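PDB 5JWC: NADH dehydrogenase, putative from Plasmodium falciparum, which probably catalyses electron transfer from NADH to ubiquinone as a FAD-containing type II NADH dehydrogenase, and here carries the inhibitor RYL-552. Local coordinates for residues T204-D209 with L461-N466; Q243-F248 with E477-R482; V469-P474 with S485-V490. One frame throughout, in Å; residues are numbered along the deposited sequence.

Contact 1: residues T204-D209 with L461-N466. With 4W0 (5-fluoro-3-methyl-2-{4-[4-(trifluoromethoxy)benzyl]phenyl}quinolin-4(1H)-one), chain M.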
loop_
_atom_site.group_PDB
_atom_site.type_symbol
_atom_site.label_atom_id
_atom_site.label_comp_id
_atom_site.label_asym_id
_atom_site.label_seq_id
_atom_site.Cartn_x
_atom_site.Cartn_y
_atom_site.Cartn_z
ATOM N N THR A 204 -4.556 -9.423 18.462
ATOM C CA THR A 204 -3.629 -10.298 19.174
ATOM C C THR A 204 -3.513 -11.659 18.464
ATOM O O THR A 204 -2.415 -12.167 18.255
ATOM C CB THR A 204 -4.077 -10.488 20.663
ATOM O OG1 THR A 204 -4.138 -9.210 21.315
ATOM C CG2 THR A 204 -3.103 -11.381 21.425
ATOM N N ALA A 205 -4.649 -12.243 18.096
ATOM C CA ALA A 205 -4.683 -13.553 17.441
ATOM C C ALA A 205 -3.943 -13.530 16.093
ATOM O O ALA A 205 -3.220 -14.461 15.749
ATOM C CB ALA A 205 -6.152 -14.007 17.237
ATOM N N GLU A 206 -4.153 -12.460 15.333
ATOM C CA GLU A 206 -3.542 -12.325 14.011
ATOM C C GLU A 206 -2.030 -12.207 14.096
ATOM O O GLU A 206 -1.315 -12.842 13.322
ATOM C CB GLU A 206 -4.126 -11.105 13.292
ATOM C CG GLU A 206 -5.519 -11.368 12.710
ATOM C CD GLU A 206 -5.467 -12.348 11.547
ATOM O OE1 GLU A 206 -6.509 -12.964 11.238
ATOM O OE2 GLU A 206 -4.381 -12.492 10.932
ATOM N N PHE A 207 -1.548 -11.386 15.024
ATOM C CA PHE A 207 -0.120 -11.324 15.292
ATOM C C PHE A 207 0.445 -12.647 15.796
ATOM O O PHE A 207 1.544 -13.023 15.395
ATOM C CB PHE A 207 0.200 -10.205 16.278
ATOM C CG PHE A 207 0.428 -8.892 15.596
ATOM C CD1 PHE A 207 1.461 -8.759 14.683
ATOM C CD2 PHE A 207 -0.420 -7.815 15.811
ATOM C CE1 PHE A 207 1.679 -7.547 14.016
ATOM C CE2 PHE A 207 -0.216 -6.618 15.165
ATOM C CZ PHE A 207 0.841 -6.475 14.265
ATOM N N ALA A 208 -0.300 -13.358 16.647
ATOM C CA ALA A 208 0.186 -14.645 17.144
ATOM C C ALA A 208 0.376 -15.618 15.992
ATOM O O ALA A 208 1.387 -16.326 15.944
ATOM C CB ALA A 208 -0.775 -15.236 18.203
ATOM N N ASP A 209 -0.577 -15.649 15.060
ATOM C CA ASP A 209 -0.460 -16.512 13.882
ATOM C C ASP A 209 0.735 -16.105 13.007
ATOM O O ASP A 209 1.539 -16.946 12.602
ATOM C CB ASP A 209 -1.720 -16.473 13.030
ATOM C CG ASP A 209 -2.923 -17.148 13.695
ATOM O OD1 ASP A 209 -2.779 -17.827 14.741
ATOM O OD2 ASP A 209 -4.030 -16.989 13.142
ATOM N N LEU A 461 -19.096 -12.571 15.565
ATOM C CA LEU A 461 -18.072 -13.515 15.167
ATOM C C LEU A 461 -16.724 -12.982 15.603
ATOM O O LEU A 461 -16.483 -11.778 15.530
ATOM C CB LEU A 461 -18.045 -13.674 13.637
ATOM C CG LEU A 461 -18.463 -14.993 13.030
ATOM C CD1 LEU A 461 -19.979 -15.018 13.221
ATOM C CD2 LEU A 461 -18.127 -15.035 11.558
ATOM N N ALA A 462 -15.817 -13.872 15.986
ATOM C CA ALA A 462 -14.450 -13.443 16.267
ATOM C C ALA A 462 -13.427 -14.517 15.923
ATOM O O ALA A 462 -13.637 -15.698 16.205
ATOM C CB ALA A 462 -14.316 -13.033 17.732
ATOM N N TYR A 463 -12.320 -14.111 15.304
ATOM C CA TYR A 463 -11.193 -15.011 15.081
ATOM C C TYR A 463 -10.237 -14.944 16.273
ATOM O O TYR A 463 -9.829 -13.851 16.684
ATOM C CB TYR A 463 -10.451 -14.672 13.783
ATOM C CG TYR A 463 -9.279 -15.605 13.566
ATOM C CD1 TYR A 463 -9.487 -16.939 13.237
ATOM C CD2 TYR A 463 -7.971 -15.163 13.721
ATOM C CE1 TYR A 463 -8.426 -17.811 13.052
ATOM C CE2 TYR A 463 -6.892 -16.034 13.550
ATOM C CZ TYR A 463 -7.132 -17.355 13.211
ATOM O OH TYR A 463 -6.097 -18.239 13.032
ATOM N N ILE A 464 -9.890 -16.095 16.856
ATOM C CA ILE A 464 -9.116 -16.072 18.105
ATOM C C ILE A 464 -7.785 -16.835 18.030
ATOM O O ILE A 464 -7.160 -17.131 19.062
ATOM C CB ILE A 464 -9.952 -16.614 19.313
ATOM C CG1 ILE A 464 -10.239 -18.113 19.177
ATOM C CG2 ILE A 464 -11.265 -15.811 19.485
ATOM C CD1 ILE A 464 -10.797 -18.729 20.456
ATOM N N GLY A 465 -7.340 -17.126 16.812
ATOM C CA GLY A 465 -6.005 -17.659 16.608
ATOM C C GLY A 465 -5.971 -19.153 16.339
ATOM O O GLY A 465 -6.838 -19.911 16.797
ATOM N N ASN A 466 -4.958 -19.565 15.585
ATOM C CA ASN A 466 -4.707 -20.973 15.297
ATOM C C ASN A 466 -5.930 -21.687 14.738
ATOM O O ASN A 466 -6.305 -22.757 15.224
ATOM C CB ASN A 466 -4.214 -21.696 16.558
ATOM C CG ASN A 466 -3.628 -23.074 16.248
ATOM O OD1 ASN A 466 -3.005 -23.269 15.205
ATOM N ND2 ASN A 466 -3.853 -24.033 17.138
HETATM C C1 4W0 M . -9.072 -14.884 9.866
HETATM C C2 4W0 M . -7.773 -15.376 10.079
HETATM C C3 4W0 M . -7.442 -16.686 9.693
HETATM C C4 4W0 M . -8.400 -17.525 9.094
HETATM C C5 4W0 M . -9.694 -17.034 8.878
HETATM C C6 4W0 M . -10.034 -15.728 9.256
HETATM O O1 4W0 M . 1.475 -22.956 15.290
HETATM C C7 4W0 M . -8.031 -18.925 8.683
HETATM C C8 4W0 M . -6.686 -19.422 8.924
HETATM C C9 4W0 M . -5.690 -18.528 9.556
HETATM C C10 4W0 M . -4.269 -18.925 9.892
HETATM C C11 4W0 M . -4.025 -19.953 10.805
HETATM C C12 4W0 M . -2.727 -20.301 11.163
HETATM C C13 4W0 M . -1.694 -19.576 10.610
HETATM C C14 4W0 M . -1.926 -18.547 9.741
HETATM C C15 4W0 M . -3.211 -18.201 9.383
HETATM O O2 4W0 M . -8.848 -19.649 8.157
HETATM N N 4W0 M . -6.067 -17.193 9.936
HETATM C C16 4W0 M . -0.241 -19.821 10.886
HETATM C C17 4W0 M . 0.173 -20.637 12.080
HETATM C C18 4W0 M . -0.254 -20.305 13.359
HETATM C C19 4W0 M . 0.174 -21.085 14.432
HETATM C C20 4W0 M . 1.044 -22.158 14.211
HETATM C C21 4W0 M . 1.476 -22.474 12.929
HETATM C C22 4W0 M . 1.044 -21.705 11.865
HETATM C C23 4W0 M . -6.338 -20.831 8.503
HETATM F F1 4W0 M . -10.605 -17.822 8.305
HETATM C C24 4W0 M . 0.621 -24.014 15.652
HETATM F F2 4W0 M . -0.521 -23.492 16.105
HETATM F F3 4W0 M . 1.193 -24.736 16.630
HETATM F F4 4W0 M . 0.396 -24.778 14.572
#
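The Tyr463 ring is sandwiched: 4W0 C2 lies 3.5 Å above the centre of one face, and Gly465 N sits 3.4 Å from the plane of the opposite face, toward its rim. The quinolone and phenol planes are nearly parallel. At the edge, in the ring plane, Asp209 OD2 meets the phenol; the carboxylate is turned 70° from the ring. Tyr463 OH donates to Asp209 OD2 at 2.4 Å, a length so short as to be doubtful. Asp209 OD1 offers its syn lone pair to Asn466 N at 2.9 Å with a nearly straight N-H (164°), so one carboxylate holds both a side chain and the backbone. A chi1 of -70° sets Asp209 CG anti to the carbonyl carbon and directs the carboxylate to the strand. This joins helix 198-218, which begins within a GxGxxG-like sequence consistent with a Rossmann-type dinucleotide fold, to strand 460-465 of the C-terminal three-stranded sheet, and together they wall one inhibitor pocket. Ala205 CB presses on the strand backbone, 3.4 Å from Gly465 N; a CB on Gly465 would lie 3.5 Å from Ala205 CB, and its backbone angles (positive phi) by themselves call for glycine. Glu206 OE1 comes within 3.0 Å of 4W0 C2, while its OE2 is hydrogen-bonded to Ser74 and Thr76. Tyr463 OH also takes a hydrogen bond from His467 N and lies 3.3 Å from 4W0 N.

Contact 2: residues Q243-F248 with E477-R482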
loop_
_atom_site.group_PDB
_atom_site.type_symbol
_atom_site.label_atom_id
_atom_site.label_comp_id
_atom_site.label_asym_id
_atom_site.label_seq_id
_atom_site.Cartn_x
_atom_site.Cartn_y
_atom_site.Cartn_z
ATOM N N GLN A 243 -19.986 -16.870 28.325
ATOM C CA GLN A 243 -18.935 -17.216 29.260
ATOM C C GLN A 243 -18.097 -18.365 28.726
ATOM O O GLN A 243 -16.881 -18.373 28.889
ATOM C CB GLN A 243 -19.536 -17.555 30.635
ATOM C CG GLN A 243 -18.494 -17.845 31.719
ATOM C CD GLN A 243 -17.547 -16.666 31.965
ATOM O OE1 GLN A 243 -17.982 -15.532 32.187
ATOM N NE2 GLN A 243 -16.247 -16.931 31.905
ATOM N N ASN A 244 -18.732 -19.327 28.069
ATOM C CA ASN A 244 -17.991 -20.433 27.471
ATOM C C ASN A 244 -17.045 -19.946 26.363
ATOM O O ASN A 244 -15.930 -20.465 26.216
ATOM C CB ASN A 244 -18.948 -21.495 26.910
ATOM C CG ASN A 244 -19.434 -22.461 27.979
ATOM O OD1 ASN A 244 -18.754 -22.687 28.975
ATOM N ND2 ASN A 244 -20.602 -23.046 27.767
ATOM N N ILE A 245 -17.492 -18.963 25.576
ATOM C CA ILE A 245 -16.625 -18.397 24.541
ATOM C C ILE A 245 -15.449 -17.649 25.175
ATOM O O ILE A 245 -14.301 -17.814 24.748
ATOM C CB ILE A 245 -17.414 -17.483 23.571
ATOM C CG1 ILE A 245 -18.178 -18.369 22.579
ATOM C CG2 ILE A 245 -16.456 -16.528 22.798
ATOM C CD1 ILE A 245 -19.155 -17.644 21.700
ATOM N N SER A 246 -15.718 -16.850 26.204
ATOM C CA SER A 246 -14.643 -16.161 26.928
ATOM C C SER A 246 -13.599 -17.128 27.498
ATOM O O SER A 246 -12.392 -16.893 27.373
ATOM C CB SER A 246 -15.217 -15.311 28.062
ATOM O OG SER A 246 -16.035 -14.288 27.544
ATOM N N ASP A 247 -14.048 -18.223 28.100
ATOM C CA ASP A 247 -13.102 -19.187 28.679
ATOM C C ASP A 247 -12.295 -19.877 27.584
ATOM O O ASP A 247 -11.098 -20.103 27.733
ATOM C CB ASP A 247 -13.806 -20.260 29.516
ATOM C CG ASP A 247 -14.594 -19.695 30.673
ATOM O OD1 ASP A 247 -14.245 -18.614 31.185
ATOM O OD2 ASP A 247 -15.569 -20.365 31.085
ATOM N N PHE A 248 -12.969 -20.269 26.508
ATOM C CA PHE A 248 -12.293 -20.921 25.387
ATOM C C PHE A 248 -11.251 -19.996 24.742
ATOM O O PHE A 248 -10.164 -20.445 24.357
ATOM C CB PHE A 248 -13.304 -21.385 24.339
ATOM C CG PHE A 248 -12.679 -21.968 23.109
ATOM C CD1 PHE A 248 -11.809 -23.042 23.200
ATOM C CD2 PHE A 248 -12.966 -21.448 21.858
ATOM C CE1 PHE A 248 -11.234 -23.579 22.059
ATOM C CE2 PHE A 248 -12.405 -21.980 20.723
ATOM C CZ PHE A 248 -11.532 -23.042 20.817
ATOM N N GLU A 477 -24.039 -21.287 19.435
ATOM C CA GLU A 477 -22.683 -20.815 19.735
ATOM C C GLU A 477 -21.678 -21.694 19.005
ATOM O O GLU A 477 -21.816 -22.924 18.968
ATOM C CB GLU A 477 -22.334 -20.839 21.224
ATOM C CG GLU A 477 -23.290 -20.118 22.157
ATOM C CD GLU A 477 -22.877 -20.300 23.608
ATOM O OE1 GLU A 477 -21.640 -20.344 23.868
ATOM O OE2 GLU A 477 -23.779 -20.403 24.474
ATOM N N LEU A 478 -20.674 -21.050 18.422
ATOM C CA LEU A 478 -19.568 -21.744 17.784
ATOM C C LEU A 478 -18.313 -21.558 18.631
ATOM O O LEU A 478 -17.994 -20.441 19.076
ATOM C CB LEU A 478 -19.382 -21.228 16.357
ATOM C CG LEU A 478 -18.208 -21.735 15.536
ATOM C CD1 LEU A 478 -18.287 -23.245 15.334
ATOM C CD2 LEU A 478 -18.196 -21.025 14.191
ATOM N N LYS A 479 -17.609 -22.654 18.890
ATOM C CA LYS A 479 -16.427 -22.573 19.739
ATOM C C LYS A 479 -15.237 -23.292 19.112
ATOM O O LYS A 479 -14.775 -24.315 19.612
ATOM C CB LYS A 479 -16.730 -23.124 21.141
ATOM C CG LYS A 479 -17.799 -22.310 21.893
ATOM C CD LYS A 479 -18.343 -23.040 23.127
ATOM C CE LYS A 479 -19.070 -24.305 22.743
ATOM N NZ LYS A 479 -19.532 -25.025 23.957
ATOM N N GLY A 480 -14.747 -22.744 18.004
ATOM C CA GLY A 480 -13.599 -23.316 17.325
ATOM C C GLY A 480 -13.913 -24.582 16.549
ATOM O O GLY A 480 -15.054 -24.826 16.192
ATOM N N GLY A 481 -12.887 -25.384 16.283
ATOM C CA GLY A 481 -13.058 -26.591 15.494
ATOM C C GLY A 481 -12.664 -26.404 14.042
ATOM O O GLY A 481 -12.580 -25.273 13.557
ATOM N N ARG A 482 -12.468 -27.526 13.352
ATOM C CA ARG A 482 -11.966 -27.568 11.981
ATOM C C ARG A 482 -12.780 -26.743 10.987
ATOM O O ARG A 482 -12.236 -26.187 10.041
ATOM C CB ARG A 482 -11.909 -29.021 11.503
ATOM C CG ARG A 482 -11.349 -29.202 10.100
ATOM C CD ARG A 482 -11.319 -30.677 9.715
ATOM N NE ARG A 482 -10.450 -31.429 10.621
ATOM C CZ ARG A 482 -9.134 -31.567 10.482
ATOM N NH1 ARG A 482 -8.500 -30.994 9.471
ATOM N NH2 ARG A 482 -8.446 -32.264 11.373
#
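Glu477 OE1 is hydrogen-bonded to Thr242 OG1 and so held beside Ile245 and Asn244 at the start of helix 243-255. It lies 4.2 Å from Ile245 CG1 and 4.2 Å from Asn244 CB. That same hydroxyl is hydrogen-bonded to Ile245 N, so one threonine links the glutamate to the first turn of the helix. The extended Glu477 chain beyond CG gives the carboxylate this reach. Between the segments themselves there are no polar bonds; apart from Glu477 OE1 against aliphatic carbon, what meets is carbon on carbon and carbon on backbone. Lys479 passes its aliphatic part across Ile245 at a slant: its CG is 4.0 Å from Ile245 CG1, and a near-anti chi2 (166°) carries CD to 4.1 Å from Asn244 CB. Phe248 closes the other end. A chi1 of 175° swings its ring out to the peptide between Lys479 and Gly480, where Phe248 CE2 stands 3.5 Å from Lys479 O. Gly480, bare of a side chain, lets Phe248 CZ approach its CA to 4.1 Å. The helix and strand segments run nearly parallel, 12° apart with axes 9.1 Å from each other, so Asn244, Ile245 and Phe248 can follow the strand in sequence. Ile245 and Phe248 also touch Val470 on the neighbouring strand. On this edge of the sheet, then, Glu477 and Lys479 are both exposed, attraction between the segments is mainly dispersion, and the polar link is made through Thr242, to which the Glu477 carboxylate is tied.

Contact 3: residues V469-P474 with S485-V490. With 4W0 (5-fluoro-3-methyl-2-{4-[4-(trifluoromethoxy)benzyl]phenyl}quinolin-4(1H)-one), chain M.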
loop_
_atom_site.group_PDB
_atom_site.type_symbol
_atom_site.label_atom_id
_atom_site.label_comp_id
_atom_site.label_asym_id
_atom_site.label_seq_id
_atom_site.Cartn_x
_atom_site.Cartn_y
_atom_site.Cartn_z
ATOM N N VAL A 469 -12.281 -20.035 15.277
ATOM C CA VAL A 469 -13.279 -18.988 15.206
ATOM C C VAL A 469 -14.385 -19.266 16.227
ATOM O O VAL A 469 -14.822 -20.409 16.381
ATOM C CB VAL A 469 -13.891 -18.887 13.797
ATOM C CG1 VAL A 469 -15.177 -18.047 13.819
ATOM C CG2 VAL A 469 -12.863 -18.290 12.796
ATOM N N VAL A 470 -14.806 -18.231 16.945
ATOM C CA VAL A 470 -15.966 -18.341 17.822
ATOM C C VAL A 470 -17.100 -17.478 17.284
ATOM O O VAL A 470 -16.866 -16.480 16.589
ATOM C CB VAL A 470 -15.648 -17.933 19.261
ATOM C CG1 VAL A 470 -14.576 -18.851 19.839
ATOM C CG2 VAL A 470 -15.195 -16.463 19.310
ATOM N N ALA A 471 -18.329 -17.876 17.584
ATOM C CA ALA A 471 -19.480 -17.097 17.148
ATOM C C ALA A 471 -20.595 -17.199 18.175
ATOM O O ALA A 471 -20.900 -18.285 18.675
ATOM C CB ALA A 471 -19.962 -17.560 15.796
ATOM N N ASP A 472 -21.174 -16.049 18.491
ATOM C CA ASP A 472 -22.287 -15.929 19.420
ATOM C C ASP A 472 -23.474 -15.462 18.590
ATOM O O ASP A 472 -23.561 -14.288 18.253
ATOM C CB ASP A 472 -21.931 -14.942 20.537
ATOM C CG ASP A 472 -23.069 -14.699 21.517
ATOM O OD1 ASP A 472 -22.945 -13.750 22.330
ATOM O OD2 ASP A 472 -24.084 -15.421 21.474
ATOM N N LEU A 473 -24.347 -16.395 18.209
ATOM C CA LEU A 473 -25.447 -16.109 17.293
ATOM C C LEU A 473 -26.798 -16.326 17.972
ATOM O O LEU A 473 -26.856 -16.919 19.047
ATOM C CB LEU A 473 -25.337 -16.993 16.053
ATOM C CG LEU A 473 -23.992 -16.895 15.331
ATOM C CD1 LEU A 473 -23.874 -18.007 14.325
ATOM C CD2 LEU A 473 -23.845 -15.537 14.634
ATOM N N PRO A 474 -27.887 -15.820 17.359
ATOM C CA PRO A 474 -29.185 -16.271 17.861
ATOM C C PRO A 474 -29.268 -17.785 17.685
ATOM O O PRO A 474 -29.049 -18.270 16.569
ATOM C CB PRO A 474 -30.199 -15.550 16.954
ATOM C CG PRO A 474 -29.449 -14.372 16.397
ATOM C CD PRO A 474 -28.027 -14.861 16.248
ATOM N N SER A 485 -13.380 -21.893 10.836
ATOM C CA SER A 485 -12.785 -20.932 9.908
ATOM C C SER A 485 -13.547 -20.904 8.587
ATOM O O SER A 485 -13.605 -19.864 7.936
ATOM C CB SER A 485 -11.299 -21.242 9.662
ATOM O OG SER A 485 -11.147 -22.426 8.892
ATOM N N THR A 486 -14.134 -22.038 8.191
ATOM C CA THR A 486 -14.929 -22.097 6.960
ATOM C C THR A 486 -16.198 -21.282 7.127
ATOM O O THR A 486 -16.645 -20.576 6.211
ATOM C CB THR A 486 -15.304 -23.555 6.569
ATOM O OG1 THR A 486 -14.117 -24.352 6.488
ATOM C CG2 THR A 486 -16.000 -23.579 5.220
ATOM N N PHE A 487 -16.782 -21.391 8.309
ATOM C CA PHE A 487 -17.973 -20.635 8.657
ATOM C C PHE A 487 -17.724 -19.135 8.581
ATOM O O PHE A 487 -18.534 -18.373 8.038
ATOM C CB PHE A 487 -18.436 -21.005 10.061
ATOM C CG PHE A 487 -19.625 -20.232 10.511
ATOM C CD1 PHE A 487 -20.870 -20.517 9.991
ATOM C CD2 PHE A 487 -19.500 -19.217 11.443
ATOM C CE1 PHE A 487 -21.978 -19.814 10.388
ATOM C CE2 PHE A 487 -20.612 -18.515 11.859
ATOM C CZ PHE A 487 -21.852 -18.812 11.326
ATOM N N TRP A 488 -16.595 -18.719 9.136
ATOM C CA TRP A 488 -16.201 -17.317 9.125
ATOM C C TRP A 488 -16.145 -16.795 7.670
ATOM O O TRP A 488 -16.699 -15.747 7.359
ATOM C CB TRP A 488 -14.861 -17.183 9.834
ATOM C CG TRP A 488 -14.311 -15.819 10.026
ATOM C CD1 TRP A 488 -14.392 -15.056 11.152
ATOM C CD2 TRP A 488 -13.525 -15.072 9.085
ATOM N NE1 TRP A 488 -13.719 -13.871 10.968
ATOM C CE2 TRP A 488 -13.174 -13.853 9.712
ATOM C CE3 TRP A 488 -13.089 -15.303 7.778
ATOM C CZ2 TRP A 488 -12.409 -12.870 9.072
ATOM C CZ3 TRP A 488 -12.316 -14.328 7.142
ATOM C CH2 TRP A 488 -11.987 -13.127 7.793
ATOM N N LYS A 489 -15.516 -17.553 6.776
ATOM C CA LYS A 489 -15.392 -17.139 5.366
ATOM C C LYS A 489 -16.749 -17.047 4.657
ATOM O O LYS A 489 -17.027 -16.090 3.924
ATOM C CB LYS A 489 -14.482 -18.115 4.627
ATOM C CG LYS A 489 -13.087 -18.162 5.231
ATOM C CD LYS A 489 -12.126 -18.978 4.399
ATOM C CE LYS A 489 -10.766 -18.983 5.092
ATOM N NZ LYS A 489 -9.792 -19.849 4.404
ATOM N N VAL A 490 -17.596 -18.043 4.882
ATOM C CA VAL A 490 -18.940 -18.047 4.316
ATOM C C VAL A 490 -19.719 -16.825 4.780
ATOM O O VAL A 490 -20.433 -16.193 3.986
ATOM C CB VAL A 490 -19.722 -19.329 4.696
ATOM C CG1 VAL A 490 -21.193 -19.177 4.360
ATOM C CG2 VAL A 490 -19.139 -20.527 3.965
HETATM C C1 4W0 M . -9.072 -14.884 9.866
HETATM C C2 4W0 M . -7.773 -15.376 10.079
HETATM C C3 4W0 M . -7.442 -16.686 9.693
HETATM C C4 4W0 M . -8.400 -17.525 9.094
HETATM C C5 4W0 M . -9.694 -17.034 8.878
HETATM C C6 4W0 M . -10.034 -15.728 9.256
HETATM O O1 4W0 M . 1.475 -22.956 15.290
HETATM C C7 4W0 M . -8.031 -18.925 8.683
HETATM C C8 4W0 M . -6.686 -19.422 8.924
HETATM C C9 4W0 M . -5.690 -18.528 9.556
HETATM C C10 4W0 M . -4.269 -18.925 9.892
HETATM C C11 4W0 M . -4.025 -19.953 10.805
HETATM C C12 4W0 M . -2.727 -20.301 11.163
HETATM C C13 4W0 M . -1.694 -19.576 10.610
HETATM C C14 4W0 M . -1.926 -18.547 9.741
HETATM C C15 4W0 M . -3.211 -18.201 9.383
HETATM O O2 4W0 M . -8.848 -19.649 8.157
HETATM N N 4W0 M . -6.067 -17.193 9.936
HETATM C C16 4W0 M . -0.241 -19.821 10.886
HETATM C C17 4W0 M . 0.173 -20.637 12.080
HETATM C C18 4W0 M . -0.254 -20.305 13.359
HETATM C C19 4W0 M . 0.174 -21.085 14.432
HETATM C C20 4W0 M . 1.044 -22.158 14.211
HETATM C C21 4W0 M . 1.476 -22.474 12.929
HETATM C C22 4W0 M . 1.044 -21.705 11.865
HETATM C C23 4W0 M . -6.338 -20.831 8.503
HETATM F F1 4W0 M . -10.605 -17.822 8.305
HETATM C C24 4W0 M . 0.621 -24.014 15.652
HETATM F F2 4W0 M . -0.521 -23.492 16.105
HETATM F F3 4W0 M . 1.193 -24.736 16.630
HETATM F F4 4W0 M . 0.396 -24.778 14.572
#
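Phe487 and Trp488 both carry CG anti to the backbone N (chi1 178° for Phe487), which sends two successive rings from the helix toward strand 469-473. There they part: Phe487 goes to the far end of the strand and Trp488 to its beginning. Phe487 CZ rests 3.7 Å from Leu473 CD1, the two side chains arriving from opposite directions, and Phe487 CE2 lies 4.1 Å from Ala471 CB; both approaches to the ring are oblique. At the other end Val469 drives CG2 against the root of the tryptophan, 3.7 Å from Trp488 CB, and the same methyl is 3.9 Å from Ser485 CA. Val469 and Trp488 cross at about a right angle; the valine methyls touch Trp488 at CB and at the pyrrole-side CD1, while the ligand meets the six-membered ring. Over that ring 4W0 C6 stands 3.2 Å above the plane, offset toward the rim and equally near Trp488 CE3 and CZ3. The quinolone and indole planes are about 76° apart, so the inhibitor presents the border of its fused ring to the indole face. Ser485 CB borders the quinolone carbonyl, 3.3 Å from 4W0 O2, and Lys489 CE lies 3.4 Å from the fluorine 4W0 F1. The alternate residues Val469, Ala471 and Leu473 form the strand's contact face, all with CB directed at the helix, while the axes cross at 61°. Leu461 and Leu478 of the two flanking strands also touch Phe487. The arrangement is a helix laid across one face of a three-stranded antiparallel sheet within the NDH2 C-terminal domain, and one wall of one of the RYL-552 sites is a tryptophan steadied near CB and CD1 by Val469, on the same side of the indole plane as the ligand.

Overall arrangement
Helix 198-218 and then helix 243-255, both in the pyridine nucleotide-disulphide oxidoreductase region, supply the first halves of contacts 1 and 2. Much later the chain returns as the C-terminal antiparallel sheet: strand 460-465 closes contact 1, strand 468-473 opens contact 3, strand 476-479 closes contact 2, and helix 484-495 closes contact 3. Contact 2 thus crosses both others, whereas contact 3 begins after contact 1 has closed. Contacts 1 and 2 are long loops binding the oxidoreductase region to the C-terminal domain; contact 3 is a short local one. They meet through the sheet, for example at Ala462 N to Val470 O, and contacts 1 and 3 border the same 4W0 molecule.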